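Local coordinates for protein ribonucleoside-diphosphate reductase small chain 2 (Saccharomyces cerevisiae, PDB 1JK0) that helps make the deoxyribonucleotide precursors of DNA, being the ribonucleotide reductase small chain needed to fold the other small chain and to assemble with the large subunits, at residues K23-L28 and A232-K237; F56-E61 and E124-E129. One frame throughout, in Å; residues are numbered along the deposited sequence.

Interaction 1: K23-L28 and A232-K237; sequences KDEILL and AHLRTK
The carboxylate of Glu-25 reaches from a loop near the N-terminus to the turn that follows helix 207-232, tying the N-terminal segment to the all-helical, ferritin-like fold of the ribonucleotide reductase small chain. Hydrogen bonds carry this contact. OE1 of Glu-25 accepts from the backbone N of Arg-235 at 2.9 Å, in a nearly straight bond (164°) on its syn lone pair. OE2 takes two donors from one residue, Thr-236: the backbone N on the syn side, at 3.0 Å and more bent, and OG1 nearly in line with the C-O bond. A water also donates to OE2 of Glu-25 and to O of Thr-236. Gripped at both oxygens, the carboxylate is fixed in rotation.

Apolar contacts flank it. CD2 of Leu-27 meets CD1 of Leu-234 at 3.7 Å, the side chains crossing at about a right angle, and Leu-234 also rests on Tyr-175 and Ala-176 of helix 175-188.

On the outer side, Arg-235 runs extended from CG to NE, antiparallel to the Glu-25 side chain. This carries its guanidinium beneath Ile-26, whose CG2 lies over one face, offset toward the rim, 3.6 Å from CZ of Arg-235.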
loop_
_atom_site.group_PDB
_atom_site.type_symbol
_atom_site.label_atom_id
_atom_site.label_comp_id
_atom_site.label_asym_id
_atom_site.label_seq_id
_atom_site.Cartn_x
_atom_site.Cartn_y
_atom_site.Cartn_z
ATOM N N LYS B 23 -8.475 -6.251 25.609
ATOM C CA LYS B 23 -8.311 -4.804 25.675
ATOM C C LYS B 23 -6.953 -4.421 26.250
ATOM O O LYS B 23 -6.427 -3.351 25.953
ATOM C CB LYS B 23 -9.426 -4.189 26.517
ATOM C CG LYS B 23 -9.906 -2.841 26.016
ATOM C CD LYS B 23 -11.308 -2.555 26.554
ATOM C CE LYS B 23 -11.862 -1.228 26.054
ATOM N NZ LYS B 23 -13.267 -1.021 26.510
ATOM N N ASP B 24 -6.387 -5.294 27.074
ATOM C CA ASP B 24 -5.085 -5.021 27.666
ATOM C C ASP B 24 -3.991 -5.364 26.673
ATOM O O ASP B 24 -2.825 -5.061 26.918
ATOM C CB ASP B 24 -4.853 -5.842 28.944
ATOM C CG ASP B 24 -6.037 -5.810 29.884
ATOM O OD1 ASP B 24 -6.726 -4.766 29.927
ATOM O OD2 ASP B 24 -6.270 -6.822 30.589
ATOM N N GLU B 25 -4.349 -6.010 25.563
ATOM C CA GLU B 25 -3.349 -6.372 24.560
ATOM C C GLU B 25 -2.823 -5.108 23.871
ATOM O O GLU B 25 -3.521 -4.469 23.081
ATOM C CB GLU B 25 -3.935 -7.325 23.512
ATOM C CG GLU B 25 -4.447 -8.671 24.038
ATOM C CD GLU B 25 -3.378 -9.543 24.707
ATOM O OE1 GLU B 25 -2.182 -9.444 24.355
ATOM O OE2 GLU B 25 -3.749 -10.353 25.584
ATOM N N ILE B 26 -1.583 -4.759 24.196
ATOM C CA ILE B 26 -0.910 -3.588 23.646
ATOM C C ILE B 26 -0.818 -3.713 22.131
ATOM O O ILE B 26 -0.753 -2.723 21.409
ATOM C CB ILE B 26 0.520 -3.472 24.223
ATOM C CG1 ILE B 26 1.382 -4.624 23.703
ATOM C CG2 ILE B 26 0.482 -3.544 25.737
ATOM C CD1 ILE B 26 2.819 -4.576 24.158
ATOM N N LEU B 27 -0.815 -4.957 21.669
ATOM C CA LEU B 27 -0.728 -5.295 20.257
ATOM C C LEU B 27 -1.962 -4.794 19.521
ATOM O O LEU B 27 -1.860 -4.148 18.486
ATOM C CB LEU B 27 -0.618 -6.815 20.124
ATOM C CG LEU B 27 0.306 -7.410 19.065
ATOM C CD1 LEU B 27 1.703 -6.871 19.244
ATOM C CD2 LEU B 27 0.298 -8.914 19.184
ATOM N N LEU B 28 -3.130 -5.099 20.074
ATOM C CA LEU B 28 -4.406 -4.697 19.490
ATOM C C LEU B 28 -4.765 -3.304 19.938
ATOM O O LEU B 28 -5.670 -2.675 19.396
ATOM C CB LEU B 28 -5.505 -5.644 19.943
ATOM C CG LEU B 28 -5.245 -7.101 19.592
ATOM C CD1 LEU B 28 -6.175 -7.984 20.412
ATOM C CD2 LEU B 28 -5.435 -7.303 18.088
ATOM N N ALA B 232 2.582 -15.261 19.854
ATOM C CA ALA B 232 3.550 -15.326 20.938
ATOM C C ALA B 232 3.531 -14.094 21.826
ATOM O O ALA B 232 3.729 -14.189 23.030
ATOM C CB ALA B 232 4.934 -15.525 20.376
ATOM N N HIS B 233 3.280 -12.932 21.245
ATOM C CA HIS B 233 3.268 -11.714 22.038
ATOM C C HIS B 233 1.930 -11.394 22.682
ATOM O O HIS B 233 1.743 -10.324 23.249
ATOM C CB HIS B 233 3.756 -10.545 21.182
ATOM C CG HIS B 233 5.174 -10.699 20.735
ATOM N ND1 HIS B 233 5.967 -11.748 21.151
ATOM C CD2 HIS B 233 5.940 -9.956 19.904
ATOM C CE1 HIS B 233 7.159 -11.647 20.595
ATOM N NE2 HIS B 233 7.170 -10.567 19.833
ATOM N N LEU B 234 0.998 -12.331 22.605
ATOM C CA LEU B 234 -0.312 -12.134 23.195
ATOM C C LEU B 234 -0.246 -12.510 24.671
ATOM O O LEU B 234 0.221 -13.595 25.021
ATOM C CB LEU B 234 -1.333 -12.998 22.464
ATOM C CG LEU B 234 -2.503 -12.288 21.781
ATOM C CD1 LEU B 234 -2.083 -10.953 21.172
ATOM C CD2 LEU B 234 -3.054 -13.224 20.731
ATOM N N ARG B 235 -0.711 -11.604 25.528
ATOM C CA ARG B 235 -0.698 -11.801 26.976
ATOM C C ARG B 235 -1.681 -12.857 27.473
ATOM O O ARG B 235 -1.440 -13.535 28.478
ATOM C CB ARG B 235 -1.020 -10.488 27.657
ATOM C CG ARG B 235 0.040 -9.454 27.489
ATOM C CD ARG B 235 -0.526 -8.130 27.901
ATOM N NE ARG B 235 0.479 -7.087 27.942
ATOM C CZ ARG B 235 0.238 -5.878 28.420
ATOM N NH1 ARG B 235 -0.972 -5.587 28.880
ATOM N NH2 ARG B 235 1.203 -4.973 28.456
ATOM N N THR B 236 -2.792 -12.971 26.757
ATOM C CA THR B 236 -3.857 -13.909 27.073
ATOM C C THR B 236 -3.967 -14.909 25.923
ATOM O O THR B 236 -4.500 -14.581 24.860
ATOM C CB THR B 236 -5.201 -13.162 27.196
ATOM O OG1 THR B 236 -4.982 -11.897 27.827
ATOM C CG2 THR B 236 -6.193 -13.960 28.011
ATOM N N LYS B 237 -3.455 -16.117 26.122
ATOM C CA LYS B 237 -3.537 -17.139 25.086
ATOM C C LYS B 237 -4.875 -17.861 25.260
ATOM O O LYS B 237 -5.449 -17.858 26.342
ATOM C CB LYS B 237 -2.398 -18.142 25.241
ATOM C CG LYS B 237 -1.002 -17.535 25.335
ATOM C CD LYS B 237 -0.427 -17.241 23.962
ATOM C CE LYS B 237 1.092 -17.116 24.012
ATOM N NZ LYS B 237 1.540 -16.029 24.928
HETATM O O HOH W 1 -5.885 -11.944 24.454
#

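Interaction 2: F56-E61 and E124-E129; sequences FWTAEE and ENIYSE
Ile-126 packs its two branches against the ring of Phe-56 and the backbone of Trp-57 to Ala-59, where the loop after helix 43-54 lies beside helix 111-138 of the ferritin-like helical bundle. No hydrogen bond joins the two segments, and the contact depends mainly on apolar side chains. The two arms of Ile-126 divide the work. CG1 stands anti to the carbonyl carbon (chi1 -69°) and sends CD1 to CE1 of Phe-56 at 3.8 Å and to the backbone O of Trp-57. CG2 instead faces the next part of the loop, 3.9 Å from CA of Thr-58 and close to N of Ala-59.

The aromatic contact pairs Trp-57 with Tyr-127. Their planes are 26° apart but slid past one another, the six-membered ring of Trp-57 lying 5.5 Å, centroid to centroid, from the ring of Tyr-127, with little overlap. The polar ends converge: NE1 of Trp-57 and OH of Tyr-127 both hydrogen-bond to OD2 of Asp-219, on helix 207-232. That shared acceptor probably helps position the two rings, and the side chain of Tyr-127 comes within about 4 Å of that of Tyr-131, the predicted active-site residue.

Toward the partner subunit the chemistry becomes charged. OE1 of Glu-60 and OE2 of Glu-129 are 4.4 Å apart, yet each forms a salt bridge with a basic side chain of the other protein chain, which probably offsets their repulsion. Glu-129 runs extended beyond CG, bringing its OE2 to 3.5 Å from CB of Ala-59.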
loop_
_atom_site.group_PDB
_atom_site.type_symbol
_atom_site.label_atom_id
_atom_site.label_comp_id
_atom_site.label_asym_id
_atom_site.label_seq_id
_atom_site.Cartn_x
_atom_site.Cartn_y
_atom_site.Cartn_z
ATOM N N PHE B 56 12.492 -9.832 -1.507
ATOM C CA PHE B 56 11.657 -9.396 -2.617
ATOM C C PHE B 56 12.121 -9.924 -3.993
ATOM O O PHE B 56 13.250 -9.684 -4.423
ATOM C CB PHE B 56 11.604 -7.871 -2.629
ATOM C CG PHE B 56 10.923 -7.295 -3.829
ATOM C CD1 PHE B 56 9.549 -7.420 -3.992
ATOM C CD2 PHE B 56 11.653 -6.646 -4.807
ATOM C CE1 PHE B 56 8.907 -6.903 -5.119
ATOM C CE2 PHE B 56 11.026 -6.127 -5.933
ATOM C CZ PHE B 56 9.647 -6.260 -6.091
ATOM N N TRP B 57 11.243 -10.653 -4.673
ATOM C CA TRP B 57 11.545 -11.192 -5.994
ATOM C C TRP B 57 10.327 -10.972 -6.902
ATOM O O TRP B 57 9.226 -10.646 -6.431
ATOM C CB TRP B 57 11.877 -12.686 -5.910
ATOM C CG TRP B 57 10.805 -13.527 -5.267
ATOM C CD1 TRP B 57 10.526 -13.630 -3.930
ATOM C CD2 TRP B 57 9.853 -14.368 -5.942
ATOM N NE1 TRP B 57 9.462 -14.483 -3.735
ATOM C CE2 TRP B 57 9.034 -14.950 -4.950
ATOM C CE3 TRP B 57 9.614 -14.683 -7.292
ATOM C CZ2 TRP B 57 7.992 -15.838 -5.266
ATOM C CZ3 TRP B 57 8.584 -15.560 -7.605
ATOM C CH2 TRP B 57 7.784 -16.131 -6.594
ATOM N N THR B 58 10.515 -11.149 -8.202
ATOM C CA THR B 58 9.420 -10.943 -9.136
ATOM C C THR B 58 9.286 -12.076 -10.160
ATOM O O THR B 58 10.141 -12.964 -10.244
ATOM C CB THR B 58 9.603 -9.625 -9.880
ATOM O OG1 THR B 58 10.837 -9.657 -10.613
ATOM C CG2 THR B 58 9.617 -8.454 -8.884
ATOM N N ALA B 59 8.194 -12.064 -10.917
ATOM C CA ALA B 59 7.974 -13.089 -11.927
ATOM C C ALA B 59 9.111 -13.036 -12.978
ATOM O O ALA B 59 9.624 -14.074 -13.419
ATOM C CB ALA B 59 6.604 -12.877 -12.579
ATOM N N GLU B 60 9.515 -11.822 -13.348
ATOM C CA GLU B 60 10.584 -11.634 -14.323
ATOM C C GLU B 60 11.863 -12.355 -13.916
ATOM O O GLU B 60 12.607 -12.820 -14.766
ATOM C CB GLU B 60 10.908 -10.148 -14.510
ATOM C CG GLU B 60 9.896 -9.342 -15.319
ATOM C CD GLU B 60 8.587 -9.102 -14.589
ATOM O OE1 GLU B 60 7.695 -8.465 -15.189
ATOM O OE2 GLU B 60 8.445 -9.541 -13.423
ATOM N N GLU B 61 12.129 -12.435 -12.618
ATOM C CA GLU B 61 13.335 -13.103 -12.133
ATOM C C GLU B 61 13.228 -14.612 -12.269
ATOM O O GLU B 61 14.101 -15.353 -11.810
ATOM C CB GLU B 61 13.615 -12.720 -10.669
ATOM C CG GLU B 61 14.323 -11.378 -10.529
ATOM C CD GLU B 61 14.700 -11.023 -9.101
ATOM O OE1 GLU B 61 15.578 -10.149 -8.934
ATOM O OE2 GLU B 61 14.131 -11.593 -8.146
ATOM N N GLU B 124 1.758 -11.467 -2.740
ATOM C CA GLU B 124 0.718 -12.406 -3.147
ATOM C C GLU B 124 0.303 -12.187 -4.577
ATOM O O GLU B 124 -0.031 -13.142 -5.276
ATOM C CB GLU B 124 -0.511 -12.285 -2.251
ATOM C CG GLU B 124 -0.448 -13.112 -0.984
ATOM C CD GLU B 124 -0.165 -14.574 -1.271
ATOM O OE1 GLU B 124 -0.547 -15.047 -2.364
ATOM O OE2 GLU B 124 0.420 -15.255 -0.402
ATOM N N ASN B 125 0.316 -10.925 -5.008
ATOM C CA ASN B 125 -0.051 -10.586 -6.370
ATOM C C ASN B 125 0.992 -11.063 -7.358
ATOM O O ASN B 125 0.660 -11.400 -8.491
ATOM C CB ASN B 125 -0.269 -9.085 -6.509
ATOM C CG ASN B 125 -1.519 -8.634 -5.793
ATOM O OD1 ASN B 125 -2.492 -9.398 -5.714
ATOM N ND2 ASN B 125 -1.520 -7.402 -5.276
ATOM N N ILE B 126 2.250 -11.093 -6.931
ATOM C CA ILE B 126 3.323 -11.566 -7.789
ATOM C C ILE B 126 3.161 -13.092 -7.930
ATOM O O ILE B 126 3.387 -13.654 -9.014
ATOM C CB ILE B 126 4.697 -11.215 -7.181
ATOM C CG1 ILE B 126 4.901 -9.691 -7.230
ATOM C CG2 ILE B 126 5.823 -11.940 -7.935
ATOM C CD1 ILE B 126 6.145 -9.176 -6.504
ATOM N N TYR B 127 2.750 -13.760 -6.849
ATOM C CA TYR B 127 2.551 -15.207 -6.908
ATOM C C TYR B 127 1.415 -15.452 -7.901
ATOM O O TYR B 127 1.514 -16.297 -8.779
ATOM C CB TYR B 127 2.164 -15.779 -5.532
ATOM C CG TYR B 127 3.158 -15.512 -4.424
ATOM C CD1 TYR B 127 2.752 -15.491 -3.084
ATOM C CD2 TYR B 127 4.497 -15.235 -4.715
ATOM C CE1 TYR B 127 3.645 -15.197 -2.077
ATOM C CE2 TYR B 127 5.398 -14.935 -3.706
ATOM C CZ TYR B 127 4.969 -14.912 -2.389
ATOM O OH TYR B 127 5.870 -14.568 -1.391
ATOM N N SER B 128 0.339 -14.684 -7.755
ATOM C CA SER B 128 -0.812 -14.828 -8.616
ATOM C C SER B 128 -0.428 -14.616 -10.082
ATOM O O SER B 128 -1.112 -15.099 -10.979
ATOM C CB SER B 128 -1.899 -13.845 -8.184
ATOM O OG SER B 128 -3.181 -14.254 -8.658
ATOM N N GLU B 129 0.664 -13.895 -10.324
ATOM C CA GLU B 129 1.130 -13.654 -11.691
ATOM C C GLU B 129 1.994 -14.806 -12.165
ATOM O O GLU B 129 1.754 -15.366 -13.226
ATOM C CB GLU B 129 1.973 -12.377 -11.806
ATOM C CG GLU B 129 2.386 -12.096 -13.260
ATOM C CD GLU B 129 3.346 -10.935 -13.420
ATOM O OE1 GLU B 129 3.205 -9.925 -12.709
ATOM O OE2 GLU B 129 4.235 -11.017 -14.289
#

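Both contacts involve loops of the helical fold: interaction 1 joins two of them, interaction 2 sets one on helix 111-138. Their segments are different and do not touch: the centres are 33 Å apart, and residues 56-61 and 124-129 are nested within the chain loop closed by interaction 1. Interaction 1 lies toward one end of the molecule, partly buried, and works chiefly through polar bonds to a single carboxylate. Interaction 2 is buried and relies on apolar and aromatic packing. Helix 207-232 is a shared neighbour: interaction 1 uses the turn leaving it, while its Asp-219 accepts hydrogen bonds from both Trp-57 and Tyr-127. Another protein chain meets interaction 2 alone.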